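Local coordinates for probable aminotransferase (Pseudomonas aeruginosa, PDB 5YKR), which is a probable aminotransferase of class III, a member of the superfamily of pyridoxal-phosphate-dependent enzymes, and carries its cofactor covalently attached, at residues A[354-366]-A[433-446]. Sequence-based numbering, arbitrary orientation.
Sequences HMFQLAAQLEAGV and TCPATRAEDVELHD
A chi1 of 177° sets the His354 imidazole opposite its own N and carries it to the turn of 433-446, where NE2 gives a hydrogen bond of 2.8 Å to Thr437 O, the acceptor lying almost in the ring plane. Thr433 turns OG1 between its own N and carbonyl carbon (chi1 61°), and the hydroxyl donates to Met355 O at 2.8 Å. That carbonyl also takes the helical N-H of Ala359, the two donors arriving from opposite faces of its plane. The type I beta turn Cys434-Thr437 is closed by Thr437 N donating to Cys434 O, and Thr437 OG1 accepts from Cys434 N. The Met355 side chain lies alongside Pro435, SD 3.8 Å from Pro435 CD. In this class-III aminotransferase the turn leads from strand 430-432 into helix 439-456; segments 354-366 and 439-446 run nearly parallel, crossing at -19° with a closest axis approach of 9.5 Å. Strand 385-389 packs against Ala359 and Leu362 of helix 349-372. Val442 points at helix 354-366 and splits its methyls, CG1 lying 3.7 Å from Leu362 CB and CG2 meeting Leu358 CD1. Gln361 stretches its amide across Val442, and NE2 makes a weak bond to Ala439 O. Leu362 CD1 sits over one face of the His445 ring in a CH-pi contact, Val366 CG2 at the edge. One water links Leu362 O, His445 ND1 and Asp446 OD1; a second donates to Gly365 O and Asp446 OD2.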
ATOM      1  N   HIS A 354      -7.944  22.405  20.357  1.00 14.41           N
ATOM      2  CA  HIS A 354      -9.246  22.652  19.750  1.00 14.17           C
ATOM      3  C   HIS A 354     -10.012  21.347  19.546  1.00 13.12           C
ATOM      4  O   HIS A 354     -11.205  21.234  19.880  1.00 15.19           O
ATOM      5  CB  HIS A 354      -9.083  23.365  18.416  1.00 15.16           C
ATOM      6  CG  HIS A 354     -10.371  23.592  17.686  1.00 16.75           C
ATOM      7  ND1 HIS A 354     -11.162  24.694  17.936  1.00 19.54           N
ATOM      8  CD2 HIS A 354     -11.001  22.889  16.721  1.00 16.45           C
ATOM      9  CE1 HIS A 354     -12.233  24.631  17.172  1.00 19.42           C
ATOM     10  NE2 HIS A 354     -12.163  23.544  16.432  1.00 17.74           N
ATOM     11  N   MET A 355      -9.347  20.358  18.974  1.00 12.90           N
ATOM     12  CA  MET A 355     -10.011  19.064  18.725  1.00 12.46           C
ATOM     13  C   MET A 355     -10.529  18.437  20.027  1.00 12.47           C
ATOM     14  O   MET A 355     -11.636  17.885  20.067  1.00 13.67           O
ATOM     15  CB  MET A 355      -9.017  18.134  18.019  1.00 13.03           C
ATOM     16  CG  MET A 355      -8.704  18.549  16.588  1.00 12.41           C
ATOM     17  SD  MET A 355      -7.182  17.899  15.892  1.00 12.96           S
ATOM     18  CE  MET A 355      -7.561  16.158  15.786  1.00 14.58           C
ATOM     19  N   PHE A 356      -9.750  18.546  21.084  1.00 12.91           N
ATOM     20  CA  PHE A 356     -10.168  17.960  22.392  1.00 13.54           C
ATOM     21  C   PHE A 356     -11.385  18.701  22.970  1.00 15.11           C
ATOM     22  O   PHE A 356     -12.302  18.089  23.506  1.00 14.70           O
ATOM     23  CB  PHE A 356      -9.064  18.059  23.434  1.00 14.04           C
ATOM     24  CG  PHE A 356      -7.832  17.273  23.173  1.00 14.99           C
ATOM     25  CD1 PHE A 356      -7.805  16.208  22.295  1.00 15.19           C
ATOM     26  CD2 PHE A 356      -6.669  17.618  23.842  1.00 19.01           C
ATOM     27  CE1 PHE A 356      -6.662  15.471  22.099  1.00 15.76           C
ATOM     28  CE2 PHE A 356      -5.487  16.916  23.638  1.00 21.47           C
ATOM     29  CZ  PHE A 356      -5.502  15.817  22.762  1.00 18.76           C
ATOM     30  N   GLN A 357     -11.382  20.028  22.863  1.00 15.38           N
ATOM     31  CA  GLN A 357     -12.514  20.788  23.388  1.00 16.30           C
ATOM     32  C   GLN A 357     -13.830  20.371  22.691  1.00 17.25           C
ATOM     33  O   GLN A 357     -14.876  20.151  23.330  1.00 17.52           O
ATOM     34  CB  GLN A 357     -12.259  22.300  23.205  1.00 18.57           C
ATOM     35  CG  GLN A 357     -13.421  23.202  23.576  1.00 22.83           C
ATOM     36  CD  GLN A 357     -13.153  24.637  23.190  1.00 29.80           C
ATOM     37  OE1 GLN A 357     -13.752  25.182  22.242  1.00 41.33           O
ATOM     38  NE2 GLN A 357     -12.270  25.270  23.925  1.00 37.94           N
ATOM     39  N   LEU A 358     -13.770  20.282  21.364  1.00 15.88           N
ATOM     40  CA  LEU A 358     -14.971  19.956  20.591  1.00 16.57           C
ATOM     41  C   LEU A 358     -15.383  18.494  20.817  1.00 15.78           C
ATOM     42  O   LEU A 358     -16.577  18.194  20.913  1.00 15.30           O
ATOM     43  CB  LEU A 358     -14.809  20.306  19.104  1.00 17.46           C
ATOM     44  CG  LEU A 358     -14.943  21.768  18.661  1.00 20.45           C
ATOM     45  CD1 LEU A 358     -16.375  22.221  18.846  1.00 24.44           C
ATOM     46  CD2 LEU A 358     -14.086  22.687  19.489  1.00 22.96           C
ATOM     47  N   ALA A 359     -14.390  17.597  20.910  1.00 14.58           N
ATOM     48  CA  ALA A 359     -14.685  16.185  21.183  1.00 13.69           C
ATOM     49  C   ALA A 359     -15.295  15.994  22.574  1.00 14.32           C
ATOM     50  O   ALA A 359     -16.216  15.198  22.749  1.00 14.65           O
ATOM     51  CB  ALA A 359     -13.454  15.337  20.962  1.00 14.22           C
ATOM     52  N   ALA A 360     -14.796  16.732  23.561  1.00 14.35           N
ATOM     53  CA  ALA A 360     -15.370  16.669  24.902  1.00 14.12           C
ATOM     54  C   ALA A 360     -16.789  17.137  24.917  1.00 14.80           C
ATOM     55  O   ALA A 360     -17.620  16.544  25.591  1.00 16.42           O
ATOM     56  CB  ALA A 360     -14.538  17.479  25.858  1.00 14.96           C
ATOM     57  N   GLN A 361     -17.090  18.187  24.146  1.00 14.86           N
ATOM     58  CA  GLN A 361     -18.457  18.693  24.031  1.00 15.31           C
ATOM     59  C   GLN A 361     -19.361  17.594  23.428  1.00 14.93           C
ATOM     60  O   GLN A 361     -20.464  17.352  23.872  1.00 16.72           O
ATOM     61  CB  GLN A 361     -18.474  19.978  23.181  1.00 17.76           C
ATOM     62  CG  GLN A 361     -19.858  20.612  22.889  1.00 19.00           C
ATOM     63  CD  GLN A 361     -19.842  21.638  21.734  1.00 22.71           C
ATOM     64  OE1 GLN A 361     -18.766  22.075  21.307  1.00 25.39           O
ATOM     65  NE2 GLN A 361     -21.034  22.019  21.229  1.00 24.94           N
ATOM     66  N   LEU A 362     -18.869  16.934  22.379  1.00 14.11           N
ATOM     67  CA  LEU A 362     -19.641  15.914  21.681  1.00 14.01           C
ATOM     68  C   LEU A 362     -19.904  14.722  22.622  1.00 14.56           C
ATOM     69  O   LEU A 362     -21.045  14.234  22.716  1.00 15.26           O
ATOM     70  CB  LEU A 362     -18.897  15.500  20.383  1.00 13.29           C
ATOM     71  CG  LEU A 362     -19.698  14.613  19.421  1.00 14.81           C
ATOM     72  CD1 LEU A 362     -19.240  14.871  17.975  1.00 17.11           C
ATOM     73  CD2 LEU A 362     -19.581  13.147  19.790  1.00 15.29           C
ATOM     74  N   GLU A 363     -18.855  14.295  23.328  1.00 14.91           N
ATOM     75  CA  GLU A 363     -18.942  13.211  24.304  1.00 15.38           C
ATOM     76  C   GLU A 363     -19.979  13.537  25.396  1.00 15.98           C
ATOM     77  O   GLU A 363     -20.840  12.727  25.700  1.00 16.74           O
ATOM     78  CB  GLU A 363     -17.579  12.997  24.959  1.00 16.28           C
ATOM     79  CG  GLU A 363     -17.580  11.953  26.080  1.00 17.02           C
ATOM     80  CD  GLU A 363     -16.330  12.025  26.952  1.00 16.41           C
ATOM     81  OE1 GLU A 363     -15.535  12.996  26.840  1.00 19.61           O
ATOM     82  OE2 GLU A 363     -16.137  11.075  27.730  1.00 22.18           O
ATOM     83  N   ALA A 364     -19.888  14.722  25.961  1.00 17.01           N
ATOM     84  CA  ALA A 364     -20.811  15.134  27.035  1.00 16.13           C
ATOM     85  C   ALA A 364     -22.260  15.113  26.546  1.00 16.24           C
ATOM     86  O   ALA A 364     -23.159  14.674  27.284  1.00 18.03           O
ATOM     87  CB  ALA A 364     -20.408  16.498  27.559  1.00 17.94           C
ATOM     88  N   GLY A 365     -22.494  15.578  25.320  1.00 15.23           N
ATOM     89  CA  GLY A 365     -23.829  15.548  24.737  1.00 17.05           C
ATOM     90  C   GLY A 365     -24.376  14.123  24.549  1.00 16.53           C
ATOM     91  O   GLY A 365     -25.501  13.835  24.912  1.00 17.34           O
ATOM     92  N   VAL A 366     -23.555  13.245  23.976  1.00 16.01           N
ATOM     93  CA  VAL A 366     -23.964  11.853  23.834  1.00 15.48           C
ATOM     94  C   VAL A 366     -24.310  11.272  25.213  1.00 16.63           C
ATOM     95  O   VAL A 366     -25.338  10.618  25.410  1.00 15.75           O
ATOM     96  CB  VAL A 366     -22.902  11.027  23.107  1.00 15.42           C
ATOM     97  CG1 VAL A 366     -23.270   9.549  23.092  1.00 15.66           C
ATOM     98  CG2 VAL A 366     -22.761  11.481  21.658  1.00 16.66           C
ATOM     99  N   THR A 433     -13.219  14.800  15.619  1.00 11.75           N
ATOM    100  CA  THR A 433     -13.117  16.247  15.419  1.00 11.80           C
ATOM    101  C   THR A 433     -11.780  16.605  14.774  1.00 12.74           C
ATOM    102  O   THR A 433     -10.808  15.869  14.895  1.00 14.09           O
ATOM    103  CB  THR A 433     -13.258  17.004  16.752  1.00 14.48           C
ATOM    104  OG1 THR A 433     -12.204  16.612  17.618  1.00 15.19           O
ATOM    105  CG2 THR A 433     -14.575  16.698  17.401  1.00 14.26           C
ATOM    106  N   CYS A 434     -11.782  17.716  14.038  1.00 12.60           N
ATOM    107  CA  CYS A 434     -10.593  18.247  13.401  1.00 13.49           C
ATOM    108  C   CYS A 434     -10.493  19.741  13.685  1.00 14.14           C
ATOM    109  O   CYS A 434     -11.414  20.321  14.265  1.00 14.26           O
ATOM    110  CB  CYS A 434     -10.608  17.960  11.887  1.00 12.78           C
ATOM    111  SG  CYS A 434     -11.822  18.829  10.947  1.00 12.87           S
ATOM    112  N   PRO A 435      -9.398  20.381  13.272  1.00 14.56           N
ATOM    113  CA  PRO A 435      -9.278  21.826  13.576  1.00 15.45           C
ATOM    114  C   PRO A 435     -10.379  22.694  12.989  1.00 15.66           C
ATOM    115  O   PRO A 435     -10.674  23.745  13.563  1.00 18.53           O
ATOM    116  CB  PRO A 435      -7.913  22.183  12.982  1.00 16.26           C
ATOM    117  CG  PRO A 435      -7.148  20.938  13.086  1.00 17.46           C
ATOM    118  CD  PRO A 435      -8.135  19.845  12.756  1.00 15.27           C
ATOM    119  N   ALA A 436     -11.006  22.233  11.882  1.00 15.28           N
ATOM    120  CA  ALA A 436     -12.089  22.967  11.225  1.00 16.06           C
ATOM    121  C   ALA A 436     -13.500  22.695  11.831  1.00 16.53           C
ATOM    122  O   ALA A 436     -14.465  23.399  11.491  1.00 18.61           O
ATOM    123  CB  ALA A 436     -12.106  22.674   9.751  1.00 18.64           C
ATOM    124  N   THR A 437     -13.619  21.701  12.715  1.00 15.53           N
ATOM    125  CA  THR A 437     -14.909  21.437  13.369  1.00 15.57           C
ATOM    126  C   THR A 437     -15.312  22.647  14.227  1.00 17.24           C
ATOM    127  O   THR A 437     -14.446  23.293  14.858  1.00 18.96           O
ATOM    128  CB  THR A 437     -14.860  20.162  14.225  1.00 16.31           C
ATOM    129  OG1 THR A 437     -14.242  19.108  13.435  1.00 16.89           O
ATOM    130  CG2 THR A 437     -16.262  19.779  14.728  1.00 18.35           C
ATOM    131  N   ARG A 438     -16.585  23.005  14.175  1.00 20.00           N
ATOM    132  CA  ARG A 438     -17.088  24.136  14.949  1.00 20.63           C
ATOM    133  C   ARG A 438     -18.083  23.648  15.996  1.00 19.47           C
ATOM    134  O   ARG A 438     -18.695  22.580  15.846  1.00 17.67           O
ATOM    135  CB  ARG A 438     -17.811  25.105  13.997  1.00 24.05           C
ATOM    136  CG  ARG A 438     -16.947  25.725  12.906  1.00 26.95           C
ATOM    137  CD  ARG A 438     -17.795  26.348  11.791  1.00 33.49           C
ATOM    138  NE  ARG A 438     -18.817  25.401  11.275  1.00 45.63           N
ATOM    139  CZ  ARG A 438     -19.731  25.647  10.327  1.00 49.67           C
ATOM    140  NH1 ARG A 438     -19.791  26.836   9.718  1.00 53.12           N
ATOM    141  NH2 ARG A 438     -20.574  24.673   9.959  1.00 48.14           N
ATOM    142  N   ALA A 439     -18.268  24.443  17.043  1.00 19.58           N
ATOM    143  CA  ALA A 439     -19.222  24.096  18.099  1.00 18.95           C
ATOM    144  C   ALA A 439     -20.621  23.824  17.543  1.00 18.41           C
ATOM    145  O   ALA A 439     -21.290  22.873  17.957  1.00 18.07           O
ATOM    146  CB  ALA A 439     -19.271  25.214  19.121  1.00 21.45           C
ATOM    147  N   GLU A 440     -21.055  24.611  16.570  1.00 19.16           N
ATOM    148  CA  GLU A 440     -22.355  24.376  15.935  1.00 19.85           C
ATOM    149  C   GLU A 440     -22.494  23.009  15.284  1.00 18.47           C
ATOM    150  O   GLU A 440     -23.598  22.454  15.193  1.00 19.28           O
ATOM    151  CB  GLU A 440     -22.757  25.510  14.949  1.00 22.78           C
ATOM    152  CG  GLU A 440     -21.902  25.640  13.711  1.00 29.03           C
ATOM    153  CD  GLU A 440     -22.164  26.908  12.907  1.00 37.87           C
ATOM    154  OE1 GLU A 440     -23.229  26.967  12.234  1.00 51.74           O
ATOM    155  OE2 GLU A 440     -21.301  27.825  12.938  1.00 48.67           O
ATOM    156  N   ASP A 441     -21.374  22.487  14.785  1.00 16.40           N
ATOM    157  CA  ASP A 441     -21.390  21.194  14.116  1.00 16.01           C
ATOM    158  C   ASP A 441     -21.615  20.085  15.146  1.00 16.29           C
ATOM    159  O   ASP A 441     -22.376  19.137  14.913  1.00 16.24           O
ATOM    160  CB  ASP A 441     -20.034  20.937  13.459  1.00 16.43           C
ATOM    161  CG  ASP A 441     -19.658  21.945  12.407  1.00 18.75           C
ATOM    162  OD1 ASP A 441     -20.557  22.577  11.802  1.00 20.49           O
ATOM    163  OD2 ASP A 441     -18.409  22.104  12.198  1.00 21.25           O
ATOM    164  N   VAL A 442     -20.971  20.228  16.289  1.00 15.50           N
ATOM    165  CA  VAL A 442     -21.183  19.308  17.402  1.00 15.28           C
ATOM    166  C   VAL A 442     -22.636  19.386  17.900  1.00 15.68           C
ATOM    167  O   VAL A 442     -23.267  18.341  18.161  1.00 16.49           O
ATOM    168  CB  VAL A 442     -20.187  19.585  18.527  1.00 15.57           C
ATOM    169  CG1 VAL A 442     -20.524  18.764  19.753  1.00 17.14           C
ATOM    170  CG2 VAL A 442     -18.777  19.306  18.065  1.00 17.21           C
ATOM    171  N   GLU A 443     -23.171  20.598  18.013  1.00 16.31           N
ATOM    172  CA  GLU A 443     -24.556  20.750  18.439  1.00 18.37           C
ATOM    173  C   GLU A 443     -25.520  20.084  17.463  1.00 17.57           C
ATOM    174  O   GLU A 443     -26.527  19.471  17.885  1.00 18.93           O
ATOM    175  CB  GLU A 443     -24.872  22.263  18.644  1.00 21.11           C
ATOM    176  CG  GLU A 443     -24.102  22.861  19.813  1.00 26.79           C
ATOM    177  CD  GLU A 443     -23.880  24.406  19.784  1.00 38.33           C
ATOM    178  OE1 GLU A 443     -24.518  25.166  18.985  1.00 49.43           O
ATOM    179  OE2 GLU A 443     -23.037  24.880  20.599  1.00 47.61           O
ATOM    180  N   LEU A 444     -25.240  20.189  16.172  1.00 17.19           N
ATOM    181  CA  LEU A 444     -26.096  19.531  15.175  1.00 16.26           C
ATOM    182  C   LEU A 444     -26.039  18.017  15.350  1.00 16.09           C
ATOM    183  O   LEU A 444     -27.080  17.334  15.399  1.00 16.68           O
ATOM    184  CB  LEU A 444     -25.710  19.933  13.758  1.00 16.81           C
ATOM    185  CG  LEU A 444     -26.494  19.278  12.607  1.00 17.59           C
ATOM    186  CD1 LEU A 444     -27.987  19.639  12.683  1.00 19.81           C
ATOM    187  CD2 LEU A 444     -25.936  19.686  11.272  1.00 18.95           C
ATOM    188  N   HIS A 445     -24.843  17.454  15.422  1.00 14.81           N
ATOM    189  CA  HIS A 445     -24.726  16.024  15.741  1.00 14.67           C
ATOM    190  C   HIS A 445     -25.577  15.641  16.944  1.00 14.41           C
ATOM    191  O   HIS A 445     -26.313  14.640  16.925  1.00 14.69           O
ATOM    192  CB  HIS A 445     -23.247  15.679  16.010  1.00 14.26           C
ATOM    193  CG  HIS A 445     -23.045  14.274  16.510  1.00 15.16           C
ATOM    194  ND1 HIS A 445     -23.061  13.908  17.849  1.00 14.77           N
ATOM    195  CD2 HIS A 445     -22.816  13.136  15.816  1.00 17.50           C
ATOM    196  CE1 HIS A 445     -22.881  12.605  17.949  1.00 17.37           C
ATOM    197  NE2 HIS A 445     -22.697  12.117  16.725  1.00 19.92           N
ATOM    198  N   ASP A 446     -25.414  16.388  18.016  1.00 15.36           N
ATOM    199  CA  ASP A 446     -26.048  16.064  19.299  1.00 15.56           C
ATOM    200  C   ASP A 446     -27.566  16.051  19.159  1.00 16.51           C
ATOM    201  O   ASP A 446     -28.238  15.107  19.635  1.00 16.25           O
ATOM    202  CB  ASP A 446     -25.618  17.071  20.372  1.00 16.84           C
ATOM    203  CG  ASP A 446     -25.936  16.586  21.753  1.00 16.90           C
ATOM    204  OD1 ASP A 446     -25.404  15.514  22.128  1.00 19.38           O
ATOM    205  OD2 ASP A 446     -26.765  17.224  22.447  1.00 23.30           O
TER
HETATM  206  O   HOH W   1     -23.103  14.915  20.677  1.00 19.27           O
HETATM  207  O   HOH W   2     -27.335  16.107  24.778  1.00 24.66           O